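Local coordinates for protein arylamine n-acetyltransferase (Mycobacterium smegmatis, PDB 1W5R) that is an engineered variant of an enzyme that transfers acetyl groups to arylamines, probably from acetyl-coenzyme A by way of an acetylated enzyme, at residues A34-I39 with T137-I142; F61-D66 with Q73-G78. The protein carries 1 engineered substitution. All coordinates share one frame; numbering follows the deposited sequence.

From the N terminus, the chain first supplies residues 34-39, the last turn of helix 25-38 and the residue after it. It then runs through helix 57-66 and a short loop into helix 73-87, where 61-66 meets 73-78 in contact 2. This small loop is nested inside the much longer one closed when the chain returns at 137-142 and forms contact 1. Contact 2 thus holds two successive helices together, whereas contact 1 joins the helical part to the loop before strand 142-143. The centres lie about 14 Å apart, yet the contacts touch: His35 NE2 and His76 ND1 are 2.8 Å apart, a probable hydrogen bond, and Ile39 CG2 packs on Leu64 CD2.

Contact 1 of 2, residues A34-I39 with T137-I142; sequences AHNRSI and TLTSPI
Asn36 on the last turn of helix 25-38 reaches across to Thr139, and this pair makes up most of a small, buried contact. Their CA atoms are 6.7 Å apart, and the two side chains cross at about a right angle. A chi1 of -80° turns Asn36 CG anti to its own carbonyl carbon, carrying the amide off the helix and onto the opposing loop. There Asn36 CG comes within 4.1 Å of Thr139 CA and 4.2 Å of Thr139 CG2, so the flat amide meets backbone and methyl at once. The methyl of Thr137 lies against the same amide, while its hydroxyl bonds to the carbonyl of Asp130 and to Phe133 N. Threonine suits position 137 on both counts, with a methyl for the packing and a hydroxyl for the loop; at Thr139 it is the methyl that packs.

Polar bonds in 34-39 finish the helix. Ser38 OG donates to Ala34 O at 2.8 Å, meeting the carbonyl at 146°, so a small hydroxyl returns to the preceding turn. His35 O receives two amides, Ser38 N and Ile39 N, just where Ile39 leaves helical geometry. Ile39 CD1 sits 3.9 Å above one face of the His35 ring, near its rim.

Around the pair, Pro141 packs on Leu28, His29 and Val32 of the same helix, and Arg153 bonds to Thr139 O. Ile142 then enters strand 142-143, at the edge of the larger sheet. This is interdomain packing of the arylamine N-acetyltransferase fold, in which the N-terminal helical domain lies against the beta-barrel domain.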
# COMPACT_ATOMS: atom_id res chain seq x y z
N ALA A 34 8.81 -14.78 -17.41
CA ALA A 34 10.11 -14.19 -17.12
C ALA A 34 10.19 -12.75 -17.63
O ALA A 34 10.69 -11.85 -16.94
CB ALA A 34 11.22 -15.04 -17.74
N HIS A 35 9.67 -12.54 -18.84
CA HIS A 35 9.60 -11.19 -19.41
C HIS A 35 8.75 -10.27 -18.52
O HIS A 35 9.18 -9.15 -18.18
CB HIS A 35 9.06 -11.28 -20.84
CG HIS A 35 9.13 -10.00 -21.61
ND1 HIS A 35 9.85 -9.88 -22.78
CD2 HIS A 35 8.54 -8.79 -21.41
CE1 HIS A 35 9.71 -8.66 -23.26
NE2 HIS A 35 8.92 -7.98 -22.45
N ASN A 36 7.59 -10.77 -18.09
CA ASN A 36 6.68 -10.00 -17.23
C ASN A 36 7.39 -9.43 -16.01
O ASN A 36 7.16 -8.28 -15.63
CB ASN A 36 5.56 -10.91 -16.70
CG ASN A 36 4.43 -11.17 -17.70
OD1 ASN A 36 4.19 -10.41 -18.67
ND2 ASN A 36 3.70 -12.22 -17.44
N ARG A 37 8.21 -10.25 -15.35
CA ARG A 37 8.82 -9.83 -14.10
C ARG A 37 10.12 -9.08 -14.25
O ARG A 37 10.61 -8.49 -13.29
CB ARG A 37 9.02 -11.01 -13.12
CG ARG A 37 10.13 -12.00 -13.52
CD ARG A 37 10.30 -13.09 -12.48
NE ARG A 37 9.16 -14.01 -12.43
CZ ARG A 37 9.07 -15.15 -13.12
NH1 ARG A 37 7.99 -15.91 -12.98
NH2 ARG A 37 10.04 -15.53 -13.97
N SER A 38 10.71 -9.13 -15.45
CA SER A 38 12.07 -8.62 -15.67
C SER A 38 12.21 -7.31 -16.42
O SER A 38 13.15 -6.54 -16.15
CB SER A 38 12.91 -9.67 -16.42
OG SER A 38 12.98 -10.90 -15.71
N ILE A 39 11.33 -7.07 -17.39
CA ILE A 39 11.42 -5.87 -18.23
C ILE A 39 10.14 -5.06 -17.98
O ILE A 39 9.05 -5.50 -18.33
CB ILE A 39 11.59 -6.20 -19.75
CG1 ILE A 39 12.75 -7.19 -19.98
CG2 ILE A 39 11.82 -4.91 -20.55
CD1 ILE A 39 12.95 -7.57 -21.46
N THR A 137 -1.31 -6.37 -18.33
CA THR A 137 -0.93 -7.21 -19.48
C THR A 137 -1.13 -8.70 -19.18
O THR A 137 -1.03 -9.14 -18.01
CB THR A 137 0.53 -6.97 -19.90
OG1 THR A 137 0.68 -7.31 -21.29
CG2 THR A 137 1.52 -7.75 -19.03
N LEU A 138 -1.41 -9.47 -20.23
CA LEU A 138 -1.48 -10.93 -20.10
C LEU A 138 -0.19 -11.51 -19.53
O LEU A 138 0.90 -11.13 -19.95
CB LEU A 138 -1.73 -11.58 -21.45
CG LEU A 138 -3.18 -11.76 -21.90
CD1 LEU A 138 -3.25 -12.17 -23.36
CD2 LEU A 138 -3.90 -12.80 -21.05
N THR A 139 -0.35 -12.43 -18.58
CA THR A 139 0.80 -13.05 -17.92
C THR A 139 0.97 -14.52 -18.31
O THR A 139 1.85 -15.22 -17.78
CB THR A 139 0.68 -12.92 -16.39
OG1 THR A 139 -0.49 -13.61 -15.94
CG2 THR A 139 0.64 -11.42 -15.99
N SER A 140 0.15 -14.95 -19.26
CA SER A 140 0.29 -16.25 -19.93
C SER A 140 -0.04 -16.03 -21.38
O SER A 140 -0.80 -15.12 -21.71
CB SER A 140 -0.75 -17.26 -19.39
OG SER A 140 -0.67 -17.42 -18.00
N PRO A 141 0.46 -16.91 -22.27
CA PRO A 141 -0.14 -16.97 -23.59
C PRO A 141 -1.54 -17.58 -23.44
O PRO A 141 -1.74 -18.43 -22.55
CB PRO A 141 0.77 -17.95 -24.35
CG PRO A 141 1.38 -18.79 -23.31
CD PRO A 141 1.52 -17.92 -22.08
N ILE A 142 -2.49 -17.15 -24.25
CA ILE A 142 -3.81 -17.79 -24.25
C ILE A 142 -4.15 -18.22 -25.66
O ILE A 142 -3.55 -17.73 -26.61
CB ILE A 142 -4.94 -16.89 -23.64
CG1 ILE A 142 -5.22 -15.66 -24.53
CG2 ILE A 142 -4.61 -16.49 -22.20
CD1 ILE A 142 -6.42 -14.83 -24.10

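Contact 2 of 2, residues F61-D66 with Q73-G78; sequences FAKLVD and QYEHNG. Engineered in segment 73-78: Gln73 (natural residue Cys).
Helices 61-66 and 73-78 cross nearly at right angles (-80°), their axes 10.5 Å apart, and Leu64 and Glu75 are the closest residues along the backbone, with CA atoms 7.8 Å apart. The first helix ends in a wider pi-type turn: Phe61 O accepts both Val65 N and Asp66 N, the latter at 3.0 Å.

Leu64 supplies the apolar half, pushing its branched end against the second helix. Its CD1 lies 4.0 Å from Glu75 CB, and its CD2 lies 3.8 Å from Glu75 O and over one face of the His76 ring. Lys63, fully extended with CG anti to the backbone N (chi1 -178°), runs beside this packing until Lys63 NZ meets Glu75 OE1 at 2.8 Å. The salt bridge uses the syn lone pair of that oxygen; Glu75 OE2 instead accepts Tyr72 N, just before the helix begins.

Lys63 NZ also pairs with Asp45, so a buried ammonium faces two carboxylates and is probably kept charged. The long lysine chain carries its charge past the leucine to the carboxylate. The bridge and the Tyr72 amide together hold the Glu75 carboxylate, two residues along the helix from the engineered Gln73, where the natural enzyme has a cysteine, probably the nucleophile of the catalytic triad.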
# COMPACT_ATOMS: atom_id res chain seq x y z
N PHE A 61 16.44 -4.39 -29.06
CA PHE A 61 17.42 -5.10 -28.23
C PHE A 61 18.35 -4.10 -27.54
O PHE A 61 18.63 -4.21 -26.35
CB PHE A 61 18.23 -6.10 -29.06
CG PHE A 61 17.57 -7.45 -29.23
CD1 PHE A 61 16.63 -7.67 -30.24
CD2 PHE A 61 17.93 -8.53 -28.41
CE1 PHE A 61 16.03 -8.94 -30.42
CE2 PHE A 61 17.34 -9.81 -28.58
CZ PHE A 61 16.39 -10.01 -29.59
N ALA A 62 18.81 -3.09 -28.29
CA ALA A 62 19.72 -2.11 -27.72
C ALA A 62 19.12 -1.42 -26.49
O ALA A 62 19.77 -1.30 -25.46
CB ALA A 62 20.16 -1.10 -28.77
N LYS A 63 17.86 -1.01 -26.60
CA LYS A 63 17.23 -0.29 -25.49
C LYS A 63 16.76 -1.20 -24.35
O LYS A 63 17.12 -0.98 -23.19
CB LYS A 63 16.05 0.55 -26.00
CG LYS A 63 15.37 1.35 -24.90
CD LYS A 63 14.19 2.14 -25.42
CE LYS A 63 13.46 2.83 -24.30
NZ LYS A 63 12.29 3.60 -24.79
N LEU A 64 15.95 -2.21 -24.66
CA LEU A 64 15.30 -2.99 -23.60
C LEU A 64 16.20 -4.06 -22.99
O LEU A 64 15.93 -4.54 -21.89
CB LEU A 64 14.01 -3.63 -24.10
CG LEU A 64 12.76 -2.76 -24.00
CD1 LEU A 64 12.87 -1.56 -24.91
CD2 LEU A 64 11.51 -3.60 -24.32
N VAL A 65 17.23 -4.45 -23.73
CA VAL A 65 18.17 -5.46 -23.23
C VAL A 65 19.47 -4.79 -22.80
O VAL A 65 19.79 -4.76 -21.61
CB VAL A 65 18.39 -6.60 -24.25
CG1 VAL A 65 19.46 -7.58 -23.75
CG2 VAL A 65 17.05 -7.32 -24.57
N ASP A 66 20.19 -4.19 -23.75
CA ASP A 66 21.56 -3.71 -23.48
C ASP A 66 21.60 -2.52 -22.53
O ASP A 66 22.54 -2.38 -21.74
CB ASP A 66 22.29 -3.35 -24.77
CG ASP A 66 22.46 -4.55 -25.70
OD1 ASP A 66 22.33 -5.71 -25.26
OD2 ASP A 66 22.72 -4.32 -26.90
N GLN A 73 4.16 -0.62 -25.36
CA GLN A 73 3.59 -1.79 -26.04
C GLN A 73 4.36 -2.23 -27.29
O GLN A 73 4.61 -3.43 -27.49
CB GLN A 73 2.10 -1.55 -26.37
CG GLN A 73 1.74 -0.27 -27.10
CD GLN A 73 1.47 0.92 -26.17
OE1 GLN A 73 1.96 0.96 -25.05
NE2 GLN A 73 0.69 1.88 -26.65
N TYR A 74 4.71 -1.27 -28.14
CA TYR A 74 5.41 -1.61 -29.40
C TYR A 74 6.82 -2.15 -29.18
O TYR A 74 7.34 -2.97 -29.97
CB TYR A 74 5.49 -0.40 -30.31
CG TYR A 74 4.16 0.12 -30.79
CD1 TYR A 74 3.56 1.22 -30.18
CD2 TYR A 74 3.50 -0.49 -31.86
CE1 TYR A 74 2.33 1.72 -30.63
CE2 TYR A 74 2.27 -0.01 -32.32
CZ TYR A 74 1.68 1.09 -31.70
OH TYR A 74 0.49 1.61 -32.14
N GLU A 75 7.44 -1.67 -28.11
CA GLU A 75 8.80 -2.08 -27.79
C GLU A 75 8.80 -3.48 -27.19
O GLU A 75 9.61 -4.33 -27.57
CB GLU A 75 9.46 -1.06 -26.85
CG GLU A 75 9.67 0.28 -27.53
CD GLU A 75 10.00 1.39 -26.56
OE1 GLU A 75 11.12 1.95 -26.68
OE2 GLU A 75 9.14 1.72 -25.71
N HIS A 76 7.88 -3.71 -26.26
CA HIS A 76 7.76 -5.03 -25.61
C HIS A 76 7.43 -6.14 -26.57
O HIS A 76 8.15 -7.13 -26.66
CB HIS A 76 6.69 -4.97 -24.53
CG HIS A 76 7.22 -4.51 -23.22
ND1 HIS A 76 7.96 -5.33 -22.39
CD2 HIS A 76 7.17 -3.30 -22.60
CE1 HIS A 76 8.32 -4.65 -21.31
NE2 HIS A 76 7.85 -3.42 -21.42
N ASN A 77 6.32 -5.98 -27.27
CA ASN A 77 5.88 -7.04 -28.17
C ASN A 77 6.72 -7.11 -29.41
O ASN A 77 6.88 -8.19 -30.00
CB ASN A 77 4.39 -6.92 -28.44
CG ASN A 77 3.57 -7.33 -27.22
OD1 ASN A 77 3.95 -8.25 -26.50
ND2 ASN A 77 2.46 -6.63 -26.97
N GLY A 78 7.30 -5.98 -29.81
CA GLY A 78 8.25 -6.02 -30.92
C GLY A 78 9.42 -6.90 -30.54
O GLY A 78 9.76 -7.84 -31.27